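Long-range contacts in protein DJ-1 homolog D (Arabidopsis thaliana, PDB 4OGG), which belongs to the DJ-1/PfpI family and carries two such domains in one chain, each built on a mixed sheet with helices packed around it: residues 123-128 against 143-148; 135-140 against 150-155. All coordinates share one frame; numbering follows the deposited sequence.

Contact 1: 123-128 against 143-148; sequences ILAAAD and PSLVAA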
loop_
_atom_site.group_PDB
_atom_site.type_symbol
_atom_site.label_atom_id
_atom_site.label_comp_id
_atom_site.label_asym_id
_atom_site.label_seq_id
_atom_site.Cartn_x
_atom_site.Cartn_y
_atom_site.Cartn_z
ATOM N N ILE C 123 -11.298 -16.279 21.982
ATOM C CA ILE C 123 -10.814 -17.625 22.255
ATOM C C ILE C 123 -11.310 -18.115 23.618
ATOM O O ILE C 123 -11.625 -19.290 23.784
ATOM C CB ILE C 123 -9.276 -17.677 22.209
ATOM C CG1 ILE C 123 -8.787 -17.166 20.851
ATOM C CG2 ILE C 123 -8.797 -19.112 22.419
ATOM C CD1 ILE C 123 -7.281 -17.015 20.737
ATOM N N LEU C 124 -11.382 -17.214 24.594
ATOM C CA LEU C 124 -11.869 -17.586 25.920
ATOM C C LEU C 124 -13.349 -17.949 25.829
ATOM O O LEU C 124 -13.825 -18.853 26.519
ATOM C CB LEU C 124 -11.677 -16.430 26.909
ATOM C CG LEU C 124 -10.239 -15.931 27.092
ATOM C CD1 LEU C 124 -10.207 -14.839 28.150
ATOM C CD2 LEU C 124 -9.341 -17.088 27.499
ATOM N N ALA C 125 -14.079 -17.237 24.974
ATOM C CA ALA C 125 -15.496 -17.511 24.792
ATOM C C ALA C 125 -15.653 -18.900 24.181
ATOM O O ALA C 125 -16.504 -19.679 24.608
ATOM C CB ALA C 125 -16.129 -16.465 23.884
ATOM N N ALA C 126 -14.825 -19.209 23.186
ATOM C CA ALA C 126 -14.882 -20.508 22.524
ATOM C C ALA C 126 -14.487 -21.637 23.473
ATOM O O ALA C 126 -14.995 -22.754 23.364
ATOM C CB ALA C 126 -13.973 -20.516 21.296
ATOM N N ALA C 127 -13.579 -21.347 24.402
ATOM C CA ALA C 127 -13.127 -22.344 25.371
ATOM C C ALA C 127 -14.125 -22.464 26.522
ATOM O O ALA C 127 -13.974 -23.320 27.401
ATOM C CB ALA C 127 -11.753 -21.961 25.911
ATOM N N ASP C 128 -15.138 -21.600 26.508
ATOM C CA ASP C 128 -16.175 -21.576 27.537
ATOM C C ASP C 128 -15.545 -21.432 28.919
ATOM O O ASP C 128 -15.848 -22.195 29.840
ATOM C CB ASP C 128 -17.018 -22.854 27.458
ATOM C CG ASP C 128 -18.216 -22.827 28.392
ATOM O OD1 ASP C 128 -18.875 -21.770 28.492
ATOM O OD2 ASP C 128 -18.508 -23.872 29.012
ATOM N N PRO C 143 -20.884 -8.877 22.847
ATOM C CA PRO C 143 -21.990 -9.809 22.612
ATOM C C PRO C 143 -21.619 -11.280 22.783
ATOM O O PRO C 143 -22.350 -12.030 23.424
ATOM C CB PRO C 143 -22.417 -9.471 21.188
ATOM C CG PRO C 143 -22.192 -7.996 21.139
ATOM C CD PRO C 143 -20.827 -7.862 21.780
ATOM N N SER C 144 -20.488 -11.694 22.216
ATOM C CA SER C 144 -20.073 -13.089 22.334
ATOM C C SER C 144 -19.762 -13.460 23.780
ATOM O O SER C 144 -20.103 -14.550 24.235
ATOM C CB SER C 144 -18.848 -13.368 21.459
ATOM O OG SER C 144 -17.697 -12.719 21.959
ATOM N N LEU C 145 -19.114 -12.555 24.506
ATOM C CA LEU C 145 -18.777 -12.834 25.898
ATOM C C LEU C 145 -20.039 -12.923 26.753
ATOM O O LEU C 145 -20.144 -13.778 27.634
ATOM C CB LEU C 145 -17.831 -11.758 26.441
ATOM C CG LEU C 145 -16.392 -11.872 25.919
ATOM C CD1 LEU C 145 -15.559 -10.695 26.392
ATOM C CD2 LEU C 145 -15.782 -13.181 26.409
ATOM N N VAL C 146 -20.992 -12.037 26.490
ATOM C CA VAL C 146 -22.247 -12.046 27.228
ATOM C C VAL C 146 -22.951 -13.370 26.941
ATOM O O VAL C 146 -23.485 -14.011 27.843
ATOM C CB VAL C 146 -23.149 -10.866 26.794
ATOM C CG1 VAL C 146 -24.550 -11.033 27.370
ATOM C CG2 VAL C 146 -22.536 -9.557 27.270
ATOM N N ALA C 147 -22.934 -13.777 25.675
ATOM C CA ALA C 147 -23.567 -15.026 25.266
ATOM C C ALA C 147 -22.915 -16.219 25.958
ATOM O O ALA C 147 -23.566 -17.239 26.203
ATOM C CB ALA C 147 -23.472 -15.188 23.756
ATOM N N ALA C 148 -21.630 -16.081 26.275
ATOM C CA ALA C 148 -20.881 -17.146 26.931
ATOM C C ALA C 148 -21.011 -17.103 28.453
ATOM O O ALA C 148 -20.301 -17.818 29.161
ATOM C CB ALA C 148 -19.411 -17.077 26.527
HETATM O O HOH W 1 -17.845 -19.378 29.212
#

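Contact 2: 135-140 against 150-155; sequences CTAYAT and AKWVEP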
loop_
_atom_site.group_PDB
_atom_site.type_symbol
_atom_site.label_atom_id
_atom_site.label_comp_id
_atom_site.label_asym_id
_atom_site.label_seq_id
_atom_site.Cartn_x
_atom_site.Cartn_y
_atom_site.Cartn_z
ATOM N N CYS C 135 -15.122 -9.462 32.997
ATOM C CA CYS C 135 -14.100 -9.225 31.993
ATOM C C CYS C 135 -14.528 -8.170 30.991
ATOM O O CYS C 135 -15.716 -7.890 30.834
ATOM C CB CYS C 135 -13.781 -10.533 31.251
ATOM S SG CYS C 135 -15.206 -11.339 30.445
ATOM N N THR C 136 -13.542 -7.567 30.338
ATOM C CA THR C 136 -13.799 -6.582 29.301
ATOM C C THR C 136 -13.084 -7.129 28.071
ATOM O O THR C 136 -12.485 -8.206 28.125
ATOM C CB THR C 136 -13.224 -5.187 29.654
ATOM O OG1 THR C 136 -13.679 -4.225 28.692
ATOM C CG2 THR C 136 -11.707 -5.208 29.632
ATOM N N ALA C 137 -13.146 -6.391 26.971
ATOM C CA ALA C 137 -12.502 -6.798 25.727
ATOM C C ALA C 137 -12.792 -5.705 24.725
ATOM O O ALA C 137 -13.408 -4.697 25.070
ATOM C CB ALA C 137 -13.089 -8.113 25.237
ATOM N N TYR C 138 -12.345 -5.879 23.487
ATOM C CA TYR C 138 -12.658 -4.870 22.493
ATOM C C TYR C 138 -14.191 -4.858 22.502
ATOM O O TYR C 138 -14.823 -5.910 22.601
ATOM C CB TYR C 138 -12.130 -5.268 21.118
ATOM C CG TYR C 138 -12.169 -4.124 20.139
ATOM C CD1 TYR C 138 -11.329 -3.020 20.297
ATOM C CD2 TYR C 138 -13.076 -4.118 19.081
ATOM C CE1 TYR C 138 -11.391 -1.936 19.426
ATOM C CE2 TYR C 138 -13.148 -3.035 18.204
ATOM C CZ TYR C 138 -12.303 -1.950 18.383
ATOM O OH TYR C 138 -12.368 -0.880 17.522
ATOM N N ALA C 139 -14.787 -3.675 22.414
ATOM C CA ALA C 139 -16.241 -3.552 22.476
ATOM C C ALA C 139 -17.046 -4.525 21.609
ATOM O O ALA C 139 -18.086 -5.026 22.041
ATOM C CB ALA C 139 -16.654 -2.108 22.164
ATOM N N THR C 140 -16.564 -4.801 20.399
ATOM C CA THR C 140 -17.266 -5.694 19.477
ATOM C C THR C 140 -17.325 -7.142 19.955
ATOM O O THR C 140 -18.087 -7.947 19.420
ATOM C CB THR C 140 -16.608 -5.681 18.080
ATOM O OG1 THR C 140 -15.306 -6.272 18.159
ATOM C CG2 THR C 140 -16.483 -4.259 17.561
ATOM N N ALA C 150 -20.454 -14.415 30.482
ATOM C CA ALA C 150 -19.561 -13.483 31.153
ATOM C C ALA C 150 -20.273 -12.287 31.770
ATOM O O ALA C 150 -21.354 -11.890 31.328
ATOM C CB ALA C 150 -18.501 -12.991 30.174
ATOM N N LYS C 151 -19.666 -11.736 32.816
ATOM C CA LYS C 151 -20.188 -10.541 33.459
ATOM C C LYS C 151 -19.425 -9.462 32.705
ATOM O O LYS C 151 -18.356 -9.014 33.121
ATOM C CB LYS C 151 -19.842 -10.533 34.946
ATOM C CG LYS C 151 -20.506 -11.670 35.708
ATOM C CD LYS C 151 -20.389 -11.479 37.208
ATOM C CE LYS C 151 -21.231 -12.502 37.953
ATOM N NZ LYS C 151 -21.340 -12.167 39.401
ATOM N N TRP C 152 -19.984 -9.093 31.559
ATOM C CA TRP C 152 -19.396 -8.115 30.660
ATOM C C TRP C 152 -19.215 -6.729 31.252
ATOM O O TRP C 152 -20.084 -6.215 31.958
ATOM C CB TRP C 152 -20.245 -8.037 29.386
ATOM C CG TRP C 152 -19.845 -6.956 28.432
ATOM C CD1 TRP C 152 -20.580 -5.860 28.086
ATOM C CD2 TRP C 152 -18.623 -6.871 27.689
ATOM N NE1 TRP C 152 -19.895 -5.096 27.172
ATOM C CE2 TRP C 152 -18.689 -5.693 26.911
ATOM C CE3 TRP C 152 -17.478 -7.676 27.605
ATOM C CZ2 TRP C 152 -17.653 -5.296 26.056
ATOM C CZ3 TRP C 152 -16.445 -7.281 26.755
ATOM C CH2 TRP C 152 -16.542 -6.102 25.992
ATOM N N VAL C 153 -18.064 -6.137 30.952
ATOM C CA VAL C 153 -17.734 -4.796 31.407
ATOM C C VAL C 153 -17.396 -3.968 30.171
ATOM O O VAL C 153 -16.272 -4.003 29.674
ATOM C CB VAL C 153 -16.519 -4.810 32.361
ATOM C CG1 VAL C 153 -16.159 -3.385 32.769
ATOM C CG2 VAL C 153 -16.836 -5.648 33.592
ATOM N N GLU C 154 -18.389 -3.244 29.665
ATOM C CA GLU C 154 -18.205 -2.400 28.491
ATOM C C GLU C 154 -17.014 -1.475 28.734
ATOM O O GLU C 154 -16.944 -0.805 29.763
ATOM C CB GLU C 154 -19.468 -1.569 28.258
ATOM C CG GLU C 154 -19.508 -0.804 26.944
ATOM C CD GLU C 154 -19.554 -1.719 25.736
ATOM O OE1 GLU C 154 -20.312 -2.712 25.764
ATOM O OE2 GLU C 154 -18.842 -1.441 24.752
ATOM N N PRO C 155 -16.049 -1.441 27.801
ATOM C CA PRO C 155 -14.892 -0.563 27.999
ATOM C C PRO C 155 -15.287 0.887 27.725
ATOM O O PRO C 155 -15.487 1.274 26.575
ATOM C CB PRO C 155 -13.882 -1.099 26.989
ATOM C CG PRO C 155 -14.767 -1.510 25.846
ATOM C CD PRO C 155 -15.925 -2.206 26.546
HETATM O O HOH W 2 -20.343 -4.528 23.641
#

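Contact 1: 123-128 against 143-148
Ala125 and Ala148 bring the two backbones to within 5.8 Å, CA to CA, where helix 121-126 passes the C-terminal end of helix 142-147. Both helices stop here: Asp128, with positive phi, closes the first in a Schellman motif, its N bonded back to Ala125 O, while Ala148 is the first residue to leave the second. The methyl of Ala125 points at the other helix and carries the packing. Its CB lies 4.3 Å from Ala148 CB and 4.2 Å from Leu145 CD2, and touches the Ser144 carbonyl more loosely. Leu145 holds CG anti to its own carbonyl carbon (chi1 -74°), which leads its CD2 branch to that methyl. Small side chains here are consistent with the close approach of two helices of the first DJ-1/PfpI unit. Ser144 OG is hydrogen-bonded to Val141 O, just ahead of helix 142-147. At the solvent-exposed Asp128 polar groups take over: one water donates to Asp128 OD1 at 2.7 Å and to Ala148 O at 2.9 Å, joining the carboxylate to the carbonyl of the residue that follows helix 142-147. Leu340 of the second subunit packs on Ser144 and Ala147, and its Leu336 on Ala126.

Contact 2: 135-140 against 150-155
A two-stranded parallel ladder, 134-135 beside 151-152, pairs Cys135 with Trp152 in the first DJ-1/PfpI domain, apart from its central six-stranded sheet. Cys135 N donates to Lys151 O at 3.3 Å, and Val153 N returns a bond to Cys135 O at 2.9 Å. Past the bridge a side chain continues the pairing: with OG1 anti to the backbone N (chi1 -172°), Thr136 donates from OG1 to Val153 O at 2.8 Å, almost in line with the C=O (176°). The benzo part of the Trp152 indole lies obliquely along the backbone of 135-139, its CZ3 3.4 Å from Ala137 N, and the Ala137 methyl sits at its edge in the ring plane. On the pyrrole side Trp152 NE1 donates in the ring plane to Glu154 OE1 at 2.8 Å, reaching this oxygen from above the carboxylate plane. A water also donates to Glu154 OE1 and to Ala139 O. Pro155 CG rests 3.6 Å from Ala137 O, and Cys135 SG meets Ala150 CB at 3.7 Å. The bond from NE1 would restrain the indole's rotation, and the water ties the carboxylate to the 135-140 loop; two donors on OE1 would probably favour its charged form.

Contact 1 is largely buried and joins two helix ends through small apolar groups, without a direct polar bond between its segments; contact 2 is only partly buried and has three, two from the backbone and one from a threonine hydroxyl, with the Trp152 indole packed against the 135-139 backbone. Each has one water bridge. The centres of contacts 1 and 2 are about 11 Å apart, and their segments alternate along the chain. Helix 142-147 connects them: Leu145, whose CD2 serves contact 1, turns CD1 to Trp152 CZ3 (3.5 Å) and Ala137 CB, and its carbonyl probably accepts a hydrogen bond from Ala150 N. Both contacts reach the second subunit, whose Leu289 packs on Pro143, Ala139 and Thr140.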